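Local coordinates for Tat-secreted protein Rv2525c (Mycobacterium tuberculosis, PDB 4PMR) that may act as a peptidoglycan hydrolase with glycosidase activity, and cleaves p-nitrophenyl esters, preferring the butyrate, in vitro, at residues 9-14 against 39-44; 74-79 against 119-124. One frame throughout, in Å; residues are numbered along the deposited sequence.

Contact 1 of 2, residues 9-14 against 39-44; sequences DYAAGV and GAWMLG
A11 to V14 and W41 to G44 meet loop against loop, each loop leaving the C-terminal end of one of two neighbouring parallel strands, 6-9 and 27-31, of a TIM-barrel-like fold. Backbone does most of the work. G44 N donates to A11 O over 2.8 Å, and the bond is bent: the donor stands above the carbonyl plane and the N-H...O angle is 138°. The same A11 O also receives the CA-H of M42, with CA 3.3 Å from the oxygen. In return W41 O lies 3.4 Å from A12 CA in a second CA-H...O contact. An inverse gamma turn centred on M42, closed by a weak bond from L43 N to W41 O, bends the chain so that G44 N comes round to A11.

W41 CG lies between the backbone N and the carbonyl carbon (chi1 61°), which turns the indole edge to A12: A12 CB sits near the ring plane, 3.7 Å from W41 CE3. M42 CG covers one face of that ring. At the other end L43 CB packs against A12 O and G13 CA, while G44 O is taken by R30 of strand 27-31.

The chemistry is frugal. One bent hydrogen bond ties the loops, A12 O and W41 O, both acceptors, come within 2.9 Å without bonding, and the buried G13 O has no polar partner in the model, so CA-H contacts and apolar packing probably supply much of the fit.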
loop_
_atom_site.group_PDB
_atom_site.type_symbol
_atom_site.label_atom_id
_atom_site.label_comp_id
_atom_site.label_asym_id
_atom_site.label_seq_id
_atom_site.Cartn_x
_atom_site.Cartn_y
_atom_site.Cartn_z
ATOM N N ASP A 9 -8.172 0.938 4.067
ATOM C CA ASP A 9 -6.758 0.906 4.486
ATOM C C ASP A 9 -6.672 1.611 5.836
ATOM O O ASP A 9 -7.409 2.571 6.081
ATOM C CB ASP A 9 -5.776 1.488 3.446
ATOM C CG ASP A 9 -5.811 3.000 3.329
ATOM O OD1 ASP A 9 -5.120 3.670 4.131
ATOM O OD2 ASP A 9 -6.568 3.514 2.467
ATOM N N TYR A 10 -5.849 1.078 6.741
ATOM C CA TYR A 10 -5.732 1.582 8.113
ATOM C C TYR A 10 -4.489 1.008 8.795
ATOM O O TYR A 10 -4.068 -0.128 8.501
ATOM C CB TYR A 10 -6.989 1.244 8.958
ATOM C CG TYR A 10 -7.476 -0.183 8.799
ATOM C CD1 TYR A 10 -8.295 -0.546 7.730
ATOM C CD2 TYR A 10 -7.128 -1.167 9.721
ATOM C CE1 TYR A 10 -8.736 -1.858 7.572
ATOM C CE2 TYR A 10 -7.611 -2.470 9.603
ATOM C CZ TYR A 10 -8.412 -2.808 8.522
ATOM O OH TYR A 10 -8.844 -4.095 8.346
ATOM N N ALA A 11 -3.916 1.816 9.698
ATOM C CA ALA A 11 -2.718 1.495 10.478
ATOM C C ALA A 11 -2.930 1.583 12.001
ATOM O O ALA A 11 -2.112 1.033 12.736
ATOM C CB ALA A 11 -1.595 2.439 10.087
ATOM N N ALA A 12 -3.977 2.287 12.474
ATOM C CA ALA A 12 -4.192 2.563 13.903
ATOM C C ALA A 12 -4.740 1.389 14.749
ATOM O O ALA A 12 -4.738 1.485 15.979
ATOM C CB ALA A 12 -5.116 3.767 14.067
ATOM N N GLY A 13 -5.224 0.330 14.112
ATOM C CA GLY A 13 -5.747 -0.819 14.832
ATOM C C GLY A 13 -6.082 -1.981 13.935
ATOM O O GLY A 13 -5.918 -1.907 12.710
ATOM N N VAL A 14 -6.589 -3.044 14.550
ATOM C CA VAL A 14 -7.052 -4.248 13.877
ATOM C C VAL A 14 -8.575 -4.227 13.955
ATOM O O VAL A 14 -9.146 -4.144 15.050
ATOM C CB VAL A 14 -6.427 -5.523 14.517
ATOM C CG1 VAL A 14 -6.950 -6.791 13.855
ATOM C CG2 VAL A 14 -4.895 -5.475 14.452
ATOM N N GLY A 39 5.454 5.667 17.705
ATOM C CA GLY A 39 4.201 5.382 17.022
ATOM C C GLY A 39 3.405 4.274 17.676
ATOM O O GLY A 39 3.063 3.291 17.010
ATOM N N ALA A 40 3.095 4.447 18.990
ATOM C CA ALA A 40 2.336 3.517 19.843
ATOM C C ALA A 40 0.896 3.309 19.351
ATOM O O ALA A 40 0.358 2.211 19.495
ATOM C CB ALA A 40 2.322 4.031 21.282
ATOM N N TRP A 41 0.283 4.354 18.758
ATOM C CA TRP A 41 -1.077 4.299 18.217
ATOM C C TRP A 41 -1.193 3.313 17.030
ATOM O O TRP A 41 -2.303 2.880 16.736
ATOM C CB TRP A 41 -1.556 5.710 17.772
ATOM C CG TRP A 41 -0.725 6.348 16.690
ATOM C CD1 TRP A 41 0.409 7.089 16.861
ATOM C CD2 TRP A 41 -0.961 6.295 15.271
ATOM N NE1 TRP A 41 0.906 7.486 15.638
ATOM C CE2 TRP A 41 0.089 7.008 14.644
ATOM C CE3 TRP A 41 -1.938 5.683 14.462
ATOM C CZ2 TRP A 41 0.182 7.141 13.247
ATOM C CZ3 TRP A 41 -1.833 5.791 13.079
ATOM C CH2 TRP A 41 -0.794 6.527 12.482
ATOM N N MET A 42 -0.060 2.973 16.344
ATOM C CA MET A 42 -0.058 2.160 15.122
ATOM C C MET A 42 -0.240 0.667 15.407
ATOM O O MET A 42 0.597 -0.148 15.004
ATOM C CB MET A 42 1.233 2.369 14.330
ATOM C CG MET A 42 1.485 3.782 13.864
ATOM S SD MET A 42 3.095 3.811 13.026
ATOM C CE MET A 42 3.527 5.479 13.278
ATOM N N LEU A 43 -1.345 0.301 16.057
ATOM C CA LEU A 43 -1.628 -1.086 16.446
ATOM C C LEU A 43 -1.867 -2.006 15.225
ATOM O O LEU A 43 -1.719 -3.215 15.350
ATOM C CB LEU A 43 -2.821 -1.178 17.428
ATOM C CG LEU A 43 -2.677 -0.433 18.783
ATOM C CD1 LEU A 43 -3.920 -0.644 19.645
ATOM C CD2 LEU A 43 -1.418 -0.863 19.541
ATOM N N GLY A 44 -2.144 -1.415 14.064
ATOM C CA GLY A 44 -2.347 -2.147 12.815
ATOM C C GLY A 44 -1.077 -2.371 12.016
ATOM O O GLY A 44 -1.145 -2.826 10.875
#

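Contact 2 of 2, residues 74-79 against 119-124; sequences ADWLGG and KNQIVP. With NA (sodium ion), chain C.
W76, Q121 and I122 interlock where the loop following strand 61-66 of the TIM-barrel-like fold packs on helix 115-133, the helix after the adjacent strand 105-108. The indole is the centre of the contact, met on both faces and at an edge. I122 lays its CG1-CD1 branch over one face: CG1 is 3.6 Å from W76 CE3. Its CD1 makes a CH-pi contact over the face of the six-membered ring, 4.2 Å from the centroid. On the opposite face lies L77 CD2 from the same loop, offset toward the rim. Q121 comes in at the edge, its CB near the ring plane and 3.7 Å from W76 CE3. Beyond CB its chain runs out extended (chi2 160°), passing the ring with the amide plane turned 74° against it.

That path delivers Q121 NE2 to L77 O, 2.8 Å away, in a nearly straight bond of 161° that lies in the carbonyl plane on a lone pair. The bond should hold the amide's rotation, and hence which end faces the loop. The ring is anchored from another side as well, since W76 NE1 is hydrogen-bonded to D111 OD2.

Next to this, the G79 CA-H points to Q121 O, and P124 CG packs beside G79 CA. The carbonyl oxygen of G78, next to G79, binds a sodium ion at 2.4 Å, with S81 OG and two waters as further ligands.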
loop_
_atom_site.group_PDB
_atom_site.type_symbol
_atom_site.label_atom_id
_atom_site.label_comp_id
_atom_site.label_asym_id
_atom_site.label_seq_id
_atom_site.Cartn_x
_atom_site.Cartn_y
_atom_site.Cartn_z
ATOM N N ALA A 74 10.113 10.114 4.917
ATOM C CA ALA A 74 9.536 9.283 3.854
ATOM C C ALA A 74 10.560 8.246 3.400
ATOM O O ALA A 74 11.731 8.569 3.199
ATOM C CB ALA A 74 9.095 10.149 2.680
ATOM N N ASP A 75 10.122 6.994 3.263
ATOM C CA ASP A 75 11.000 5.868 2.944
ATOM C C ASP A 75 11.884 6.093 1.716
ATOM O O ASP A 75 13.025 5.655 1.710
ATOM C CB ASP A 75 10.144 4.608 2.721
ATOM C CG ASP A 75 9.319 4.192 3.925
ATOM O OD1 ASP A 75 9.758 4.457 5.073
ATOM O OD2 ASP A 75 8.240 3.596 3.723
ATOM N N TRP A 76 11.366 6.776 0.702
ATOM C CA TRP A 76 12.036 6.950 -0.597
ATOM C C TRP A 76 13.165 7.990 -0.586
ATOM O O TRP A 76 13.959 8.047 -1.534
ATOM C CB TRP A 76 11.009 7.271 -1.695
ATOM C CG TRP A 76 10.158 8.465 -1.398
ATOM C CD1 TRP A 76 8.920 8.474 -0.824
ATOM C CD2 TRP A 76 10.483 9.831 -1.679
ATOM N NE1 TRP A 76 8.459 9.768 -0.715
ATOM C CE2 TRP A 76 9.389 10.619 -1.253
ATOM C CE3 TRP A 76 11.585 10.468 -2.280
ATOM C CZ2 TRP A 76 9.381 12.019 -1.380
ATOM C CZ3 TRP A 76 11.562 11.856 -2.431
ATOM C CH2 TRP A 76 10.484 12.616 -1.961
ATOM N N LEU A 77 13.272 8.782 0.485
ATOM C CA LEU A 77 14.310 9.810 0.552
ATOM C C LEU A 77 15.716 9.225 0.408
ATOM O O LEU A 77 16.542 9.819 -0.266
ATOM C CB LEU A 77 14.174 10.636 1.840
ATOM C CG LEU A 77 12.896 11.477 1.893
ATOM C CD1 LEU A 77 12.641 11.994 3.300
ATOM C CD2 LEU A 77 12.960 12.617 0.860
ATOM N N GLY A 78 15.929 8.025 0.945
ATOM C CA GLY A 78 17.222 7.351 0.922
ATOM C C GLY A 78 17.518 6.553 -0.335
ATOM O O GLY A 78 18.470 5.773 -0.349
ATOM N N GLY A 79 16.719 6.741 -1.377
ATOM C CA GLY A 79 16.918 6.122 -2.690
ATOM C C GLY A 79 17.160 4.628 -2.713
ATOM O O GLY A 79 16.422 3.871 -2.088
ATOM N N LYS A 119 13.025 11.596 -10.033
ATOM C CA LYS A 119 14.185 11.079 -10.775
ATOM C C LYS A 119 15.375 10.728 -9.872
ATOM O O LYS A 119 16.028 9.717 -10.100
ATOM C CB LYS A 119 14.661 12.082 -11.848
ATOM C CG LYS A 119 13.725 12.204 -13.055
ATOM C CD LYS A 119 14.470 12.411 -14.380
ATOM C CE LYS A 119 15.336 13.656 -14.475
ATOM N NZ LYS A 119 14.582 14.913 -14.217
ATOM N N ASN A 120 15.679 11.572 -8.876
ATOM C CA ASN A 120 16.876 11.374 -8.066
ATOM C C ASN A 120 16.699 10.421 -6.911
ATOM O O ASN A 120 17.696 9.868 -6.437
ATOM C CB ASN A 120 17.371 12.717 -7.544
ATOM C CG ASN A 120 17.761 13.665 -8.653
ATOM O OD1 ASN A 120 18.248 13.251 -9.706
ATOM N ND2 ASN A 120 17.561 14.961 -8.439
ATOM N N GLN A 121 15.462 10.242 -6.431
ATOM C CA GLN A 121 15.234 9.429 -5.231
ATOM C C GLN A 121 14.196 8.320 -5.408
ATOM O O GLN A 121 14.472 7.201 -4.971
ATOM C CB GLN A 121 14.837 10.331 -4.033
ATOM C CG GLN A 121 15.987 11.180 -3.488
ATOM C CD GLN A 121 15.544 12.368 -2.673
ATOM O OE1 GLN A 121 14.983 13.334 -3.196
ATOM N NE2 GLN A 121 15.792 12.322 -1.368
ATOM N N ILE A 122 13.013 8.604 -6.001
ATOM C CA ILE A 122 11.965 7.558 -6.123
ATOM C C ILE A 122 12.374 6.474 -7.123
ATOM O O ILE A 122 12.126 5.288 -6.854
ATOM C CB ILE A 122 10.568 8.158 -6.437
ATOM C CG1 ILE A 122 10.185 9.130 -5.293
ATOM C CG2 ILE A 122 9.486 7.053 -6.592
ATOM C CD1 ILE A 122 9.010 9.987 -5.552
ATOM N N VAL A 123 12.989 6.864 -8.260
ATOM C CA VAL A 123 13.434 5.898 -9.292
ATOM C C VAL A 123 14.399 4.862 -8.651
ATOM O O VAL A 123 14.042 3.678 -8.675
ATOM C CB VAL A 123 14.065 6.599 -10.521
ATOM C CG1 VAL A 123 14.746 5.597 -11.448
ATOM C CG2 VAL A 123 13.016 7.383 -11.280
ATOM N N PRO A 124 15.522 5.271 -7.984
ATOM C CA PRO A 124 16.411 4.258 -7.375
ATOM C C PRO A 124 15.730 3.482 -6.240
ATOM O O PRO A 124 16.033 2.296 -6.050
ATOM C CB PRO A 124 17.620 5.070 -6.875
ATOM C CG PRO A 124 17.170 6.490 -6.810
ATOM C CD PRO A 124 16.117 6.631 -7.883
HETATM NA NA NA C . 20.706 5.834 0.392
HETATM O O HOH W 1 21.425 4.751 -1.683
HETATM O O HOH W 2 23.292 5.849 0.961
#

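Contact 1 closes before contact 2 opens along the chain; their centres are 25 Å apart and their nearest atoms about 10 Å, so they do not touch. Four successive parallel strands link them: 6-9 and 27-31 lead into the loops of contact 1, 61-66 into the loop of contact 2, and 105-108 into its helix. Contact 1 pairs two loops, whereas contact 2 sets a loop on a helix. A bound buffer molecule, EPE, lies about 4 Å from the A11 side chain and may mark a pocket beside contact 1. The sodium ion belongs instead to contact 2, whose centre is about 17 Å from the chain centre, against 14 Å for contact 1.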